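Local coordinates for protein 4-hydroxy-tetrahydrodipicolinate synthase (Aquifex aeolicus, PDB 2EHH) that probably catalyses the condensation of pyruvate with aspartate-beta-semialdehyde to 4-hydroxy-tetrahydrodipicolinate, a step of lysine biosynthesis, as a homotetrameric Schiff-base lyase, at residues M1-F13 and K200-V214. Residues are numbered along the deposited sequence; the frame is centred on the assembly and turned at random.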
loop_
_atom_site.group_PDB
_atom_site.type_symbol
_atom_site.label_atom_id
_atom_site.label_comp_id
_atom_site.label_asym_id
_atom_site.label_seq_id
_atom_site.Cartn_x
_atom_site.Cartn_y
_atom_site.Cartn_z
ATOM N N MET A 1 -5.808 28.025 -19.479
ATOM C CA MET A 1 -5.771 27.928 -20.969
ATOM C C MET A 1 -5.406 26.524 -21.445
ATOM O O MET A 1 -5.715 26.154 -22.578
ATOM C CB MET A 1 -4.794 28.954 -21.545
ATOM N N PHE A 2 -4.724 25.747 -20.605
ATOM C CA PHE A 2 -4.403 24.370 -20.982
ATOM C C PHE A 2 -5.671 23.599 -20.673
ATOM O O PHE A 2 -6.078 23.485 -19.515
ATOM C CB PHE A 2 -3.228 23.815 -20.174
ATOM C CG PHE A 2 -1.892 24.291 -20.660
ATOM C CD1 PHE A 2 -1.560 24.191 -22.009
ATOM C CD2 PHE A 2 -0.977 24.857 -19.784
ATOM C CE1 PHE A 2 -0.335 24.650 -22.481
ATOM C CE2 PHE A 2 0.251 25.319 -20.242
ATOM C CZ PHE A 2 0.573 25.216 -21.597
ATOM N N GLN A 3 -6.301 23.079 -21.715
ATOM C CA GLN A 3 -7.559 22.379 -21.546
ATOM C C GLN A 3 -7.829 21.463 -22.732
ATOM O O GLN A 3 -7.037 21.407 -23.675
ATOM C CB GLN A 3 -8.661 23.444 -21.388
ATOM C CG GLN A 3 -9.960 23.258 -22.173
ATOM C CD GLN A 3 -9.774 23.312 -23.680
ATOM O OE1 GLN A 3 -8.766 23.812 -24.182
ATOM N NE2 GLN A 3 -10.758 22.803 -24.409
ATOM N N GLY A 4 -8.934 20.729 -22.663
ATOM C CA GLY A 4 -9.325 19.856 -23.754
ATOM C C GLY A 4 -8.636 18.515 -23.880
ATOM O O GLY A 4 -8.254 17.888 -22.890
ATOM N N SER A 5 -8.486 18.082 -25.128
ATOM C CA SER A 5 -7.863 16.809 -25.452
ATOM C C SER A 5 -6.397 17.005 -25.830
ATOM O O SER A 5 -6.088 17.537 -26.898
ATOM C CB SER A 5 -8.624 16.154 -26.607
ATOM O OG SER A 5 -8.075 14.892 -26.932
ATOM N N ILE A 6 -5.507 16.576 -24.938
ATOM C CA ILE A 6 -4.062 16.684 -25.130
ATOM C C ILE A 6 -3.483 15.276 -25.239
ATOM O O ILE A 6 -3.761 14.416 -24.404
ATOM C CB ILE A 6 -3.401 17.404 -23.933
ATOM C CG1 ILE A 6 -4.024 18.789 -23.758
ATOM C CG2 ILE A 6 -1.889 17.511 -24.142
ATOM C CD1 ILE A 6 -3.492 19.558 -22.559
ATOM N N VAL A 7 -2.677 15.034 -26.264
ATOM C CA VAL A 7 -2.101 13.709 -26.439
ATOM C C VAL A 7 -0.653 13.608 -25.957
ATOM O O VAL A 7 0.182 14.446 -26.290
ATOM C CB VAL A 7 -2.161 13.269 -27.930
ATOM C CG1 VAL A 7 -1.370 14.244 -28.798
ATOM C CG2 VAL A 7 -1.607 11.856 -28.084
ATOM N N ALA A 8 -0.375 12.595 -25.141
ATOM C CA ALA A 8 0.985 12.348 -24.666
ATOM C C ALA A 8 1.525 11.537 -25.842
ATOM O O ALA A 8 1.321 10.326 -25.936
ATOM C CB ALA A 8 0.964 11.512 -23.380
ATOM N N LEU A 9 2.180 12.229 -26.763
ATOM C CA LEU A 9 2.682 11.600 -27.975
ATOM C C LEU A 9 3.857 10.646 -27.805
ATOM O O LEU A 9 4.814 10.936 -27.088
ATOM C CB LEU A 9 3.061 12.687 -28.981
ATOM C CG LEU A 9 3.014 12.299 -30.455
ATOM C CD1 LEU A 9 1.567 12.119 -30.879
ATOM C CD2 LEU A 9 3.672 13.389 -31.297
ATOM N N ILE A 10 3.772 9.501 -28.471
ATOM C CA ILE A 10 4.853 8.524 -28.445
ATOM C C ILE A 10 5.978 9.126 -29.283
ATOM O O ILE A 10 5.743 10.056 -30.054
ATOM C CB ILE A 10 4.442 7.202 -29.130
ATOM C CG1 ILE A 10 3.969 7.494 -30.558
ATOM C CG2 ILE A 10 3.347 6.514 -28.331
ATOM C CD1 ILE A 10 3.779 6.257 -31.418
ATOM N N THR A 11 7.191 8.606 -29.126
ATOM C CA THR A 11 8.323 9.076 -29.918
ATOM C C THR A 11 8.735 7.929 -30.838
ATOM O O THR A 11 9.304 6.931 -30.390
ATOM C CB THR A 11 9.528 9.467 -29.039
ATOM O OG1 THR A 11 9.154 10.523 -28.148
ATOM C CG2 THR A 11 10.691 9.941 -29.915
ATOM N N PRO A 12 8.424 8.045 -32.138
ATOM C CA PRO A 12 8.759 7.019 -33.131
ATOM C C PRO A 12 10.267 6.819 -33.249
ATOM O O PRO A 12 11.033 7.782 -33.210
ATOM C CB PRO A 12 8.165 7.579 -34.424
ATOM C CG PRO A 12 7.038 8.437 -33.950
ATOM C CD PRO A 12 7.633 9.127 -32.751
ATOM N N PHE A 13 10.682 5.566 -33.391
ATOM C CA PHE A 13 12.093 5.227 -33.536
ATOM C C PHE A 13 12.289 4.408 -34.809
ATOM O O PHE A 13 11.399 3.670 -35.224
ATOM C CB PHE A 13 12.582 4.394 -32.342
ATOM C CG PHE A 13 12.703 5.167 -31.062
ATOM C CD1 PHE A 13 12.258 4.615 -29.864
ATOM C CD2 PHE A 13 13.285 6.430 -31.041
ATOM C CE1 PHE A 13 12.388 5.312 -28.663
ATOM C CE2 PHE A 13 13.423 7.135 -29.847
ATOM C CZ PHE A 13 12.972 6.574 -28.654
ATOM N N LYS A 200 -10.153 20.311 -16.287
ATOM C CA LYS A 200 -10.414 20.972 -17.558
ATOM C C LYS A 200 -10.038 20.193 -18.811
ATOM O O LYS A 200 -10.169 20.698 -19.930
ATOM C CB LYS A 200 -9.729 22.340 -17.553
ATOM C CG LYS A 200 -10.267 23.252 -16.453
ATOM C CD LYS A 200 -9.488 24.546 -16.355
ATOM C CE LYS A 200 -10.042 25.440 -15.250
ATOM N NZ LYS A 200 -9.221 26.678 -15.080
ATOM N N GLY A 201 -9.585 18.960 -18.630
ATOM C CA GLY A 201 -9.211 18.154 -19.773
ATOM C C GLY A 201 -8.367 16.964 -19.368
ATOM O O GLY A 201 -8.354 16.570 -18.201
ATOM N N VAL A 202 -7.653 16.398 -20.336
ATOM C CA VAL A 202 -6.809 15.241 -20.081
ATOM C C VAL A 202 -5.554 15.220 -20.945
ATOM O O VAL A 202 -5.567 15.675 -22.092
ATOM C CB VAL A 202 -7.586 13.921 -20.354
ATOM C CG1 VAL A 202 -8.083 13.894 -21.800
ATOM C CG2 VAL A 202 -6.688 12.715 -20.096
ATOM N N ILE A 203 -4.456 14.733 -20.374
ATOM C CA ILE A 203 -3.228 14.557 -21.138
ATOM C C ILE A 203 -3.309 13.043 -21.257
ATOM O O ILE A 203 -2.952 12.301 -20.338
ATOM C CB ILE A 203 -1.984 15.033 -20.370
ATOM C CG1 ILE A 203 -2.000 16.567 -20.302
ATOM C CG2 ILE A 203 -0.721 14.567 -21.087
ATOM C CD1 ILE A 203 -0.795 17.196 -19.626
ATOM N N SER A 204 -3.846 12.624 -22.400
ATOM C CA SER A 204 -4.153 11.240 -22.739
ATOM C C SER A 204 -3.157 10.361 -23.486
ATOM O O SER A 204 -2.298 10.839 -24.230
ATOM C CB SER A 204 -5.480 11.252 -23.520
ATOM O OG SER A 204 -5.747 10.024 -24.174
ATOM N N VAL A 205 -3.301 9.054 -23.265
ATOM C CA VAL A 205 -2.503 8.036 -23.932
ATOM C C VAL A 205 -3.386 7.497 -25.061
ATOM O O VAL A 205 -2.935 7.330 -26.195
ATOM C CB VAL A 205 -2.142 6.870 -22.967
ATOM C CG1 VAL A 205 -1.633 5.671 -23.752
ATOM C CG2 VAL A 205 -1.077 7.328 -21.977
ATOM N N ALA A 206 -4.655 7.242 -24.739
ATOM C CA ALA A 206 -5.619 6.713 -25.703
ATOM C C ALA A 206 -5.769 7.623 -26.919
ATOM O O ALA A 206 -6.151 7.172 -27.998
ATOM C CB ALA A 206 -6.977 6.514 -25.034
ATOM N N ASN A 207 -5.470 8.903 -26.721
ATOM C CA ASN A 207 -5.538 9.912 -27.773
ATOM C C ASN A 207 -4.666 9.560 -28.973
ATOM O O ASN A 207 -4.936 9.986 -30.094
ATOM C CB ASN A 207 -5.072 11.263 -27.228
ATOM C CG ASN A 207 -6.195 12.237 -27.089
ATOM O OD1 ASN A 207 -7.258 12.052 -27.682
ATOM N ND2 ASN A 207 -5.974 13.295 -26.323
ATOM N N ASN A 208 -3.601 8.809 -28.719
ATOM C CA ASN A 208 -2.673 8.405 -29.768
ATOM C C ASN A 208 -3.328 7.582 -30.872
ATOM O O ASN A 208 -2.884 7.623 -32.019
ATOM C CB ASN A 208 -1.524 7.589 -29.168
ATOM C CG ASN A 208 -0.449 8.455 -28.549
ATOM O OD1 ASN A 208 0.378 9.032 -29.254
ATOM N ND2 ASN A 208 -0.455 8.553 -27.221
ATOM N N VAL A 209 -4.383 6.844 -30.533
ATOM C CA VAL A 209 -5.034 5.997 -31.521
ATOM C C VAL A 209 -6.488 6.303 -31.857
ATOM O O VAL A 209 -6.952 5.945 -32.935
ATOM C CB VAL A 209 -4.904 4.513 -31.127
ATOM C CG1 VAL A 209 -3.428 4.146 -31.026
ATOM C CG2 VAL A 209 -5.602 4.253 -29.812
ATOM N N MET A 210 -7.211 6.942 -30.943
ATOM C CA MET A 210 -8.600 7.307 -31.200
ATOM C C MET A 210 -8.831 8.752 -30.760
ATOM O O MET A 210 -9.610 9.025 -29.850
ATOM C CB MET A 210 -9.563 6.354 -30.474
ATOM C CG MET A 210 -9.657 4.977 -31.129
ATOM S SD MET A 210 -10.901 3.888 -30.405
ATOM C CE MET A 210 -12.393 4.469 -31.205
ATOM N N PRO A 211 -8.147 9.701 -31.422
ATOM C CA PRO A 211 -8.209 11.147 -31.166
ATOM C C PRO A 211 -9.619 11.730 -31.183
ATOM O O PRO A 211 -10.004 12.490 -30.290
ATOM C CB PRO A 211 -7.363 11.742 -32.296
ATOM C CG PRO A 211 -6.454 10.632 -32.689
ATOM C CD PRO A 211 -7.330 9.421 -32.616
ATOM N N ARG A 212 -10.376 11.380 -32.217
ATOM C CA ARG A 212 -11.733 11.891 -32.390
ATOM C C ARG A 212 -12.661 11.517 -31.243
ATOM O O ARG A 212 -13.353 12.373 -30.691
ATOM C CB ARG A 212 -12.316 11.388 -33.714
ATOM C CG ARG A 212 -11.504 11.795 -34.936
ATOM C CD ARG A 212 -12.051 11.159 -36.203
ATOM N NE ARG A 212 -13.363 11.688 -36.562
ATOM C CZ ARG A 212 -13.560 12.769 -37.311
ATOM N NH1 ARG A 212 -12.526 13.450 -37.794
ATOM N NH2 ARG A 212 -14.798 13.170 -37.583
ATOM N N GLU A 213 -12.667 10.239 -30.885
ATOM C CA GLU A 213 -13.525 9.756 -29.812
ATOM C C GLU A 213 -13.191 10.404 -28.475
ATOM O O GLU A 213 -14.082 10.865 -27.759
ATOM C CB GLU A 213 -13.409 8.235 -29.680
ATOM C CG GLU A 213 -13.911 7.434 -30.878
ATOM C CD GLU A 213 -13.080 7.634 -32.133
ATOM O OE1 GLU A 213 -11.874 7.948 -32.026
ATOM O OE2 GLU A 213 -13.636 7.453 -33.236
ATOM N N VAL A 214 -11.908 10.434 -28.132
ATOM C CA VAL A 214 -11.503 11.035 -26.869
ATOM C C VAL A 214 -11.919 12.497 -26.856
ATOM O O VAL A 214 -12.422 13.005 -25.857
ATOM C CB VAL A 214 -9.979 10.933 -26.655
ATOM C CG1 VAL A 214 -9.583 11.703 -25.406
ATOM C CG2 VAL A 214 -9.567 9.472 -26.525
HETATM O O HOH W 1 -7.925 14.256 -29.503
#
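Gly4 and Gly201 begin the parallel pairing that closes the TIM barrel of this enzyme, a worked example of how a first strand (4-8) meets an eighth (201-204). Five backbone hydrogen bonds form the ladder, from Gly4 N to Lys200 O at one end to Ala8 N to Ser204 O (2.8 Å) at the other.

On the face of the sheet that carries Ile6 and Ile203, the contact is apolar. Ile6 CG2 and Ile6 CD1 both lie 4.0 Å from Ile203 CG1. Ala8 CB faces Ile203 CG2. Ile203 is a predicted pyruvate-binding residue beside Lys161, the predicted Schiff-base lysine, so the seam borders the likely active site.

Outside the barrel, two asparagines of the 3-10 turn 206-208 tie the turn to strand 4-8. The side chains of Asn208 and Val7 cross at about a right angle; Asn208 ND2 bonds Ala8 O (2.8 Å) and Val205 O. Asn207 packs CB on Val7 CB at 3.6 Å, and its ND2 gives hydrogens to Ser5 OG (2.7 Å) and Ile6 O, both near its amide plane. Ile6 O thus takes two donors: Ser204 N nearly head-on at 2.7 Å, and Asn207 ND2 from above the carbonyl plane at 3.1 Å. One water accepts from Ser5 OG and donates to Asn207 OD1 and Pro211 O.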